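Local structure of alpha-L-arabinofuranosidase B (Aspergillus kawachii, 6SXT) at residues T21-Y26 with F290-M295; S30-Q35 with I74-S79; A110-N115 with A315-G320. The protein hydrolyses terminal non-reducing alpha-L-arabinofuranosyl residues from arabinoxylan, arabinan, arabinogalactan and related oligosaccharides, helping to break down plant hemicellulose. All coordinates share one frame; numbering follows the deposited sequence. Where two conformers were deposited one is given.

Contact 1: residues T21-Y26 with F290-M295; sequences TTRALY and FYEGVM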
loop_
_atom_site.group_PDB
_atom_site.type_symbol
_atom_site.label_atom_id
_atom_site.label_comp_id
_atom_site.label_asym_id
_atom_site.label_seq_id
_atom_site.Cartn_x
_atom_site.Cartn_y
_atom_site.Cartn_z
ATOM N N THR A 21 -8.290 4.788 -7.039
ATOM C CA THR A 21 -9.341 4.206 -6.207
ATOM C C THR A 21 -10.056 5.285 -5.417
ATOM O O THR A 21 -11.044 4.959 -4.764
ATOM C CB THR A 21 -8.800 3.064 -5.352
ATOM O OG1 THR A 21 -7.756 3.614 -4.528
ATOM C CG2 THR A 21 -8.292 1.913 -6.176
ATOM N N THR A 22 -9.537 6.500 -5.398
ATOM C CA THR A 22 -10.128 7.594 -4.612
ATOM C C THR A 22 -11.100 8.444 -5.417
ATOM O O THR A 22 -12.066 8.930 -4.816
ATOM C CB THR A 22 -9.069 8.427 -3.913
ATOM O OG1 THR A 22 -8.323 9.069 -4.938
ATOM C CG2 THR A 22 -8.195 7.574 -3.009
ATOM N N ARG A 23 -10.800 8.734 -6.681
ATOM C CA ARG A 23 -11.600 9.736 -7.423
ATOM C C ARG A 23 -11.497 9.581 -8.920
ATOM O O ARG A 23 -10.538 9.006 -9.468
ATOM C CB ARG A 23 -11.198 11.145 -7.011
ATOM C CG ARG A 23 -9.770 11.531 -7.375
ATOM C CD ARG A 23 -9.584 13.016 -7.133
ATOM N NE ARG A 23 -8.255 13.486 -7.481
ATOM C CZ ARG A 23 -8.021 14.680 -8.029
ATOM N NH1 ARG A 23 -9.003 15.526 -8.307
ATOM N NH2 ARG A 23 -6.774 14.998 -8.317
ATOM N N ALA A 24 -12.501 10.119 -9.596
ATOM C CA ALA A 24 -12.425 10.337 -11.038
ATOM C C ALA A 24 -11.324 11.331 -11.375
ATOM O O ALA A 24 -11.150 12.342 -10.629
ATOM C CB ALA A 24 -13.781 10.881 -11.509
ATOM N N LEU A 25 -10.629 11.095 -12.481
ATOM C CA LEU A 25 -9.536 11.987 -12.915
ATOM C C LEU A 25 -9.928 12.790 -14.145
ATOM O O LEU A 25 -9.095 13.554 -14.664
ATOM C CB LEU A 25 -8.286 11.132 -13.132
ATOM C CG LEU A 25 -7.796 10.449 -11.861
ATOM C CD1 LEU A 25 -6.654 9.514 -12.184
ATOM C CD2 LEU A 25 -7.398 11.441 -10.800
ATOM N N TYR A 26 -11.126 12.555 -14.656
ATOM C CA TYR A 26 -11.776 13.390 -15.712
ATOM C C TYR A 26 -13.060 13.932 -15.125
ATOM O O TYR A 26 -13.796 13.187 -14.491
ATOM C CB TYR A 26 -12.123 12.547 -16.940
ATOM C CG TYR A 26 -10.987 11.919 -17.701
ATOM C CD1 TYR A 26 -10.410 10.736 -17.290
ATOM C CD2 TYR A 26 -10.569 12.466 -18.901
ATOM C CE1 TYR A 26 -9.415 10.133 -18.012
ATOM C CE2 TYR A 26 -9.552 11.874 -19.634
ATOM C CZ TYR A 26 -8.977 10.701 -19.192
ATOM O OH TYR A 26 -7.998 10.092 -19.925
ATOM N N PHE A 290 -0.558 3.877 -3.048
ATOM C CA PHE A 290 -0.950 4.615 -4.262
ATOM C C PHE A 290 -2.381 5.099 -4.119
ATOM O O PHE A 290 -3.283 4.299 -3.785
ATOM C CB PHE A 290 -0.829 3.694 -5.473
ATOM C CG PHE A 290 -1.273 4.251 -6.797
ATOM C CD1 PHE A 290 -0.371 4.832 -7.658
ATOM C CD2 PHE A 290 -2.589 4.109 -7.218
ATOM C CE1 PHE A 290 -0.731 5.275 -8.921
ATOM C CE2 PHE A 290 -2.973 4.576 -8.477
ATOM C CZ PHE A 290 -2.037 5.150 -9.334
ATOM N N TYR A 291 -2.603 6.390 -4.363
ATOM C CA TYR A 291 -3.982 6.950 -4.308
ATOM C C TYR A 291 -4.512 7.242 -5.722
ATOM O O TYR A 291 -5.708 7.019 -5.987
ATOM C CB TYR A 291 -3.959 8.237 -3.468
ATOM C CG TYR A 291 -3.595 7.979 -2.024
ATOM C CD1 TYR A 291 -4.459 7.370 -1.131
ATOM C CD2 TYR A 291 -2.359 8.357 -1.533
ATOM C CE1 TYR A 291 -4.123 7.144 0.193
ATOM C CE2 TYR A 291 -2.018 8.123 -0.225
ATOM C CZ TYR A 291 -2.882 7.530 0.649
ATOM O OH TYR A 291 -2.545 7.335 1.968
ATOM N N GLU A 292 -3.709 7.852 -6.581
ATOM C CA GLU A 292 -4.101 8.210 -7.944
ATOM C C GLU A 292 -2.847 8.380 -8.789
ATOM O O GLU A 292 -1.776 8.672 -8.224
ATOM C CB GLU A 292 -4.949 9.497 -7.987
ATOM C CG GLU A 292 -4.233 10.741 -7.478
ATOM C CD GLU A 292 -5.099 11.995 -7.521
ATOM O OE1 GLU A 292 -5.992 12.071 -6.670
ATOM O OE2 GLU A 292 -4.931 12.804 -8.451
ATOM N N GLY A 293 -3.000 8.232 -10.083
ATOM C CA GLY A 293 -1.869 8.496 -10.971
ATOM C C GLY A 293 -2.287 8.302 -12.410
ATOM O O GLY A 293 -3.332 7.709 -12.692
ATOM N N VAL A 294 -1.425 8.788 -13.294
ATOM C CA VAL A 294 -1.667 8.687 -14.737
ATOM C C VAL A 294 -0.351 8.464 -15.466
ATOM O O VAL A 294 0.713 8.787 -14.938
ATOM C CB VAL A 294 -2.379 9.902 -15.312
ATOM C CG1 VAL A 294 -3.624 10.342 -14.551
ATOM C CG2 VAL A 294 -1.417 11.060 -15.520
ATOM N N MET A 295 -0.496 8.062 -16.734
ATOM C CA MET A 295 0.587 8.121 -17.742
ATOM C C MET A 295 0.013 8.838 -18.952
ATOM O O MET A 295 -1.187 8.706 -19.249
ATOM C CB MET A 295 1.085 6.735 -18.157
ATOM C CG MET A 295 1.729 6.014 -16.981
ATOM S SD MET A 295 2.075 4.272 -17.386
ATOM C CE MET A 295 3.314 4.462 -18.683
#
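E292 OE1 is gripped from two directions: NE of R23 donates to it at 2.8 Å, nearly straight at 167°, and the hydroxyl of Y317 forms a second hydrogen bond. The other carboxylate oxygen is held in the same way, OE2 taking NH2 of R23 at 2.9 Å on its syn lone pair while Y148 OH supplies a further partner. R23 thus meets E292 side-on, NE and NH2 each facing one oxygen, in a bidentate salt bridge with the guanidinium and carboxylate planes 37° apart. NE keeps OE1 close to the guanidinium plane, whereas OE2 lies somewhat off it. The arginine chain runs extended from CG to NE toward E292, and NH1 turns to N311 in helix 302-315. Four bonds to a buried carboxylate should fix its rotation and probably favour the charged form.

L25 packs beside this bridge. Its two methyl groups divide the work: CD2 lies 3.7 Å from E292 OE2, and CD1 reaches on along the strand to V294 CG1 at 3.9 Å, also passing the carbonyl of G293. At the other end T22 CG2 comes to the edge of the Y291 ring, 4.2 Å from CD1. With chi1 at 66°, T22 OG1 is turned toward the strand, but its approach to Y291 O is long and weak; Y317 OH is its stronger partner, and S20 OG bonds to Y291 O.

The loop that follows strand 15-20 is in this way pinned by one ion pair and a leucine to strand 288-296, within the antiparallel sheet of the catalytic domain, whose concanavalin-like beta-sandwich is characteristic of family GH54.

Contact 2: residues S30-Q35 with I74-S79; sequences SGALYQ and IIYDQS. With EDO (1,2-ethanediol), chain B.
Y76 lies across the backbone of segment 30-35, and the atoms along one side of its side chain meet successive residues, A32 to Q35. CB starts 3.5 Å from the carbonyl oxygen of A32. A chi1 of -68° brings the ring alongside the opposing backbone, CD2 and CE2 leading, and CD2 meets the methyl CB of A32 at 3.6 Å. CE2, one step further on, approaches the backbone carbon C of Y34 at 3.5 Å, while at the tip OH rests 3.5 Å from Q35 CB. One ring face is packed by CG2 of I74, from its own segment, and H84 meets the ring edge-to-face.

Q35 packs at the hydroxyl end of the tyrosine. Its extended chain brings the amide across Y76 OH with the amide and ring planes close to perpendicular, and OE1 comes 3.4 Å from I74 CD1. That same oxygen accepts from T73 OG1 and from O1 of a bound 1,2-ethanediol, probably picked up from the crystallisation liquor. On the buried side L33 bends its CD2 methyl to Q78 NE2, whose amide is occupied by the backbone of R23 and L25.

Two backbone bonds fasten the segments: Q35 N to I74 O at 2.9 Å, and Y76 N to L33 O at 3.0 Å. Between them Y34 and I75 form a non-hydrogen-bonded pair, with Q35 and I74 the adjoining hydrogen-bonded one. Beyond the strand, D77 OD1 accepts S79 N in an Asx turn. L33 and Y34 both face I47, a classic beta bulge at the start of strand 34-38 in a small four-stranded antiparallel sheet of the catalytic domain.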
loop_
_atom_site.group_PDB
_atom_site.type_symbol
_atom_site.label_atom_id
_atom_site.label_comp_id
_atom_site.label_asym_id
_atom_site.label_seq_id
_atom_site.Cartn_x
_atom_site.Cartn_y
_atom_site.Cartn_z
ATOM N N SER A 30 -17.740 8.792 -15.029
ATOM C CA SER A 30 -18.717 8.257 -14.065
ATOM C C SER A 30 -18.691 6.734 -14.041
ATOM O O SER A 30 -19.549 6.179 -13.332
ATOM C CB SER A 30 -20.124 8.781 -14.357
ATOM O OG SER A 30 -20.483 8.330 -15.598
ATOM N N GLY A 31 -17.734 6.091 -14.676
ATOM C CA GLY A 31 -17.636 4.645 -14.699
ATOM C C GLY A 31 -16.931 4.085 -13.480
ATOM O O GLY A 31 -16.668 4.802 -12.537
ATOM N N ALA A 32 -16.658 2.787 -13.533
ATOM C CA ALA A 32 -16.028 2.090 -12.414
ATOM C C ALA A 32 -14.586 2.569 -12.241
ATOM O O ALA A 32 -13.805 2.629 -13.190
ATOM C CB ALA A 32 -16.040 0.615 -12.606
ATOM N N LEU A 33 -14.246 2.839 -10.999
ATOM C CA LEU A 33 -12.872 3.205 -10.608
ATOM C C LEU A 33 -12.061 1.963 -10.293
ATOM O O LEU A 33 -10.860 1.899 -10.668
ATOM C CB LEU A 33 -12.925 4.086 -9.366
ATOM C CG LEU A 33 -13.582 5.447 -9.518
ATOM C CD1 LEU A 33 -13.820 6.083 -8.161
ATOM C CD2 LEU A 33 -12.760 6.329 -10.387
ATOM N N TYR A 34 -12.671 0.994 -9.619
ATOM C CA TYR A 34 -11.976 -0.239 -9.201
ATOM C C TYR A 34 -12.981 -1.351 -8.929
ATOM O O TYR A 34 -14.182 -1.079 -8.793
ATOM C CB TYR A 34 -11.051 0.023 -7.998
ATOM C CG TYR A 34 -11.699 0.450 -6.720
ATOM C CD1 TYR A 34 -12.036 1.763 -6.495
ATOM C CD2 TYR A 34 -11.922 -0.453 -5.679
ATOM C CE1 TYR A 34 -12.547 2.186 -5.282
ATOM C CE2 TYR A 34 -12.478 -0.053 -4.449
ATOM C CZ TYR A 34 -12.731 1.293 -4.236
ATOM O OH TYR A 34 -13.279 1.734 -3.064
ATOM N N GLN A 35 -12.444 -2.558 -8.879
ATOM C CA GLN A 35 -13.192 -3.770 -8.521
ATOM C C GLN A 35 -12.717 -4.300 -7.166
ATOM O O GLN A 35 -11.512 -4.291 -6.901
ATOM C CB GLN A 35 -13.056 -4.766 -9.640
ATOM C CG GLN A 35 -13.943 -5.996 -9.421
ATOM C CD GLN A 35 -13.644 -7.089 -10.411
ATOM O OE1 GLN A 35 -12.628 -7.738 -10.327
ATOM N NE2 GLN A 35 -14.569 -7.297 -11.351
ATOM N N ILE A 74 -8.988 -5.012 -9.385
ATOM C CA ILE A 74 -8.710 -4.265 -10.619
ATOM C C ILE A 74 -8.732 -2.787 -10.270
ATOM O O ILE A 74 -9.647 -2.351 -9.570
ATOM C CB ILE A 74 -9.725 -4.553 -11.739
ATOM C CG1 ILE A 74 -9.950 -6.057 -11.951
ATOM C CG2 ILE A 74 -9.311 -3.830 -13.043
ATOM C CD1 ILE A 74 -11.039 -6.323 -12.984
ATOM N N ILE A 75 -7.751 -2.060 -10.779
ATOM C CA ILE A 75 -7.804 -0.582 -10.806
ATOM C C ILE A 75 -8.046 -0.235 -12.271
ATOM O O ILE A 75 -7.197 -0.460 -13.118
ATOM C CB ILE A 75 -6.523 0.047 -10.243
ATOM C CG1 ILE A 75 -6.183 -0.480 -8.831
ATOM C CG2 ILE A 75 -6.695 1.534 -10.206
ATOM C CD1 ILE A 75 -4.738 -0.321 -8.455
ATOM N N TYR A 76 -9.224 0.274 -12.566
ATOM C CA TYR A 76 -9.601 0.481 -13.979
ATOM C C TYR A 76 -8.892 1.694 -14.565
ATOM O O TYR A 76 -8.577 2.681 -13.861
ATOM C CB TYR A 76 -11.128 0.625 -14.102
ATOM C CG TYR A 76 -11.894 -0.638 -13.806
ATOM C CD1 TYR A 76 -11.793 -1.738 -14.639
ATOM C CD2 TYR A 76 -12.687 -0.754 -12.674
ATOM C CE1 TYR A 76 -12.499 -2.896 -14.353
ATOM C CE2 TYR A 76 -13.368 -1.930 -12.369
ATOM C CZ TYR A 76 -13.284 -3.001 -13.229
ATOM O OH TYR A 76 -13.991 -4.169 -12.977
ATOM N N ASP A 77 -8.594 1.629 -15.851
ATOM C CA ASP A 77 -8.082 2.771 -16.626
ATOM C C ASP A 77 -9.267 3.648 -16.999
ATOM O O ASP A 77 -10.119 3.211 -17.810
ATOM C CB ASP A 77 -7.340 2.225 -17.837
ATOM C CG ASP A 77 -6.994 3.308 -18.831
ATOM O OD1 ASP A 77 -6.949 4.504 -18.438
ATOM O OD2 ASP A 77 -6.772 2.933 -19.987
ATOM N N GLN A 78 -9.329 4.874 -16.498
ATOM C CA GLN A 78 -10.446 5.799 -16.759
ATOM C C GLN A 78 -10.359 6.402 -18.171
ATOM O O GLN A 78 -11.320 7.060 -18.595
ATOM C CB GLN A 78 -10.488 6.916 -15.718
ATOM C CG GLN A 78 -10.566 6.391 -14.318
ATOM C CD GLN A 78 -10.530 7.503 -13.305
ATOM O OE1 GLN A 78 -10.850 8.638 -13.644
ATOM N NE2 GLN A 78 -10.069 7.184 -12.064
ATOM N N SER A 79 -9.241 6.243 -18.879
ATOM C CA SER A 79 -8.958 6.984 -20.145
ATOM C C SER A 79 -9.710 6.347 -21.307
ATOM O O SER A 79 -9.785 7.018 -22.363
ATOM C CB SER A 79 -7.482 7.030 -20.429
ATOM O OG SER A 79 -7.027 5.780 -20.904
HETATM C C1 EDO B . -10.605 -11.178 -10.705
HETATM O O1 EDO B . -11.135 -9.988 -11.349
HETATM C C2 EDO B . -11.577 -12.159 -10.134
#

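Contact 3: residues A110-N115 with A315-G320; sequences APVTLN and AKYVVG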
loop_
_atom_site.group_PDB
_atom_site.type_symbol
_atom_site.label_atom_id
_atom_site.label_comp_id
_atom_site.label_asym_id
_atom_site.label_seq_id
_atom_site.Cartn_x
_atom_site.Cartn_y
_atom_site.Cartn_z
ATOM N N ALA A 110 -5.616 1.930 3.410
ATOM C CA ALA A 110 -5.244 3.328 3.141
ATOM C C ALA A 110 -6.476 4.223 3.122
ATOM O O ALA A 110 -6.757 4.893 2.128
ATOM C CB ALA A 110 -4.473 3.423 1.865
ATOM N N PRO A 111 -7.189 4.325 4.237
ATOM C CA PRO A 111 -8.322 5.241 4.320
ATOM C C PRO A 111 -7.823 6.685 4.287
ATOM O O PRO A 111 -6.821 7.040 4.929
ATOM C CB PRO A 111 -8.980 4.950 5.668
ATOM C CG PRO A 111 -7.800 4.433 6.521
ATOM C CD PRO A 111 -6.949 3.640 5.540
ATOM N N VAL A 112 -8.560 7.525 3.597
ATOM C CA VAL A 112 -8.335 8.976 3.494
ATOM C C VAL A 112 -9.697 9.665 3.513
ATOM O O VAL A 112 -10.725 8.981 3.357
ATOM C CB VAL A 112 -7.551 9.363 2.234
ATOM C CG1 VAL A 112 -6.128 8.829 2.315
ATOM C CG2 VAL A 112 -8.302 8.909 0.987
ATOM N N THR A 113 -9.670 10.984 3.586
ATOM C CA THR A 113 -10.795 11.787 3.133
ATOM C C THR A 113 -10.304 12.682 2.022
ATOM O O THR A 113 -9.130 13.130 2.049
ATOM C CB THR A 113 -11.523 12.575 4.230
ATOM O OG1 THR A 113 -10.574 13.416 4.903
ATOM C CG2 THR A 113 -12.235 11.666 5.207
ATOM N N LEU A 114 -11.172 12.936 1.061
ATOM C CA LEU A 114 -10.963 13.954 -0.001
ATOM C C LEU A 114 -12.020 15.032 0.228
ATOM O O LEU A 114 -13.236 14.694 0.138
ATOM C CB LEU A 114 -11.086 13.327 -1.392
ATOM C CG LEU A 114 -9.814 12.714 -1.967
ATOM C CD1 LEU A 114 -9.386 11.490 -1.175
ATOM C CD2 LEU A 114 -10.063 12.309 -3.413
ATOM N N ASN A 115 -11.572 16.198 0.655
ATOM C CA ASN A 115 -12.471 17.321 1.067
ATOM C C ASN A 115 -13.582 16.807 1.999
ATOM O O ASN A 115 -14.787 17.174 1.807
ATOM C CB ASN A 115 -13.073 17.972 -0.144
ATOM C CG ASN A 115 -13.548 19.411 0.104
ATOM O OD1 ASN A 115 -13.323 20.005 1.165
ATOM N ND2 ASN A 115 -14.241 19.918 -0.888
ATOM N N ALA A 315 -8.346 18.798 -4.204
ATOM C CA ALA A 315 -9.016 17.540 -3.798
ATOM C C ALA A 315 -8.938 17.348 -2.286
ATOM O O ALA A 315 -9.739 16.550 -1.751
ATOM C CB ALA A 315 -8.472 16.360 -4.528
ATOM N N LYS A 316 -8.005 17.986 -1.596
ATOM C CA LYS A 316 -7.907 18.026 -0.121
ATOM C C LYS A 316 -7.808 16.628 0.499
ATOM O O LYS A 316 -8.649 16.197 1.301
ATOM C CB LYS A 316 -9.053 18.828 0.504
ATOM C CG LYS A 316 -8.933 20.309 0.179
ATOM C CD LYS A 316 -10.136 21.124 0.623
ATOM C CE LYS A 316 -9.869 22.605 0.392
ATOM N NZ LYS A 316 -11.058 23.414 0.752
ATOM N N TYR A 317 -6.709 15.957 0.192
ATOM C CA TYR A 317 -6.338 14.686 0.842
ATOM C C TYR A 317 -5.992 14.928 2.308
ATOM O O TYR A 317 -5.159 15.806 2.624
ATOM C CB TYR A 317 -5.114 14.062 0.168
ATOM C CG TYR A 317 -5.371 13.220 -1.059
ATOM C CD1 TYR A 317 -5.397 13.758 -2.310
ATOM C CD2 TYR A 317 -5.612 11.863 -0.938
ATOM C CE1 TYR A 317 -5.663 12.988 -3.442
ATOM C CE2 TYR A 317 -5.905 11.092 -2.046
ATOM C CZ TYR A 317 -5.890 11.638 -3.316
ATOM O OH TYR A 317 -6.168 10.838 -4.394
ATOM N N VAL A 318 -6.596 14.146 3.158
ATOM C CA VAL A 318 -6.347 14.092 4.610
ATOM C C VAL A 318 -6.343 12.630 5.027
ATOM O O VAL A 318 -7.123 11.820 4.513
ATOM C CB VAL A 318 -7.379 14.916 5.396
ATOM C CG1 VAL A 318 -7.132 14.805 6.904
ATOM C CG2 VAL A 318 -7.395 16.356 4.912
ATOM N N VAL A 319 -5.498 12.294 5.997
ATOM C CA VAL A 319 -5.468 10.937 6.580
ATOM C C VAL A 319 -6.860 10.580 7.101
ATOM O O VAL A 319 -7.507 11.428 7.736
ATOM C CB VAL A 319 -4.376 10.870 7.657
ATOM C CG1 VAL A 319 -4.542 9.677 8.542
ATOM C CG2 VAL A 319 -3.004 10.862 6.999
ATOM N N GLY A 320 -7.311 9.368 6.805
ATOM C CA GLY A 320 -8.577 8.833 7.270
ATOM C C GLY A 320 -8.413 7.970 8.520
ATOM O O GLY A 320 -7.278 7.681 8.924
HETATM O O HOH W 1 -10.358 15.687 3.462
HETATM O O HOH W 2 -9.953 12.661 7.447
#
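L114 and Y317 form the close-packed side of this antiparallel strand pair. They stand side by side on one face, and L114 CD1 sits over the tyrosine ring in a CH-pi contact, 4.0 Å from its centroid and displaced toward the CE2 rim. V112 CG2 adds a looser approach to the same ring, and the hydroxyl at the far end of Y317 is hydrogen-bonded in the E292 and T22 cluster of contact 1.

The opposite face, carrying T113 and V318, is the more open one, with V318 exposed and two waters at T113. T113 OG1, placed by its chi1 of 57°, lies 3.6 Å from V318 CB and is hydrogen-bonded to both waters. One of these donates to K316 O and the other to V319 O, so through two waters the hydroxyl is linked to the backbone carbonyls of K316 and V319. At the exposed end N115 and K316 run alongside each other, OD1 meeting the methylene CD at 3.4 Å.

Backbone bonds join the two strands. T113 and V318 make a reciprocal pair, T113 N to V318 O at 2.8 Å and V318 N to T113 O at 2.9 Å. N115 N to K316 O closes one end, and G320 N to P111 O the other. G320 packs close against the backbone of P111 and V112, its N 3.5 Å from V112 CA.

K316, the first residue to leave helical geometry after helix 302-315, has positive phi and leads the chain into strand 317-319. That strand lines the edge of 111-114, which pairs on its other side with 117-124, while Y291 of strand 288-296 and F227 of strand 227-235 pack against V112 and Y317.

From the N terminus, the chain leaves strand 15-20 through the loop 21-26 of contact 1, then passes into 30-35. Contact 2 closes first, when 74-79 returns beside 30-35, and it is nested within the much longer loop that contact 1 closes at 290-295. Contact 3 opens between these events, at 110-115, and closes at 315-320 after helix 302-315, so contacts 1 and 3 cross along the sequence. Contacts 2 and 3 follow in series and do not touch. The loop 21-26 is the hub: Q78, in the loop just after strand 70-75, joins it to contact 2, and Y317 joins contact 1 to the strand pair of contact 3 in the larger sheet.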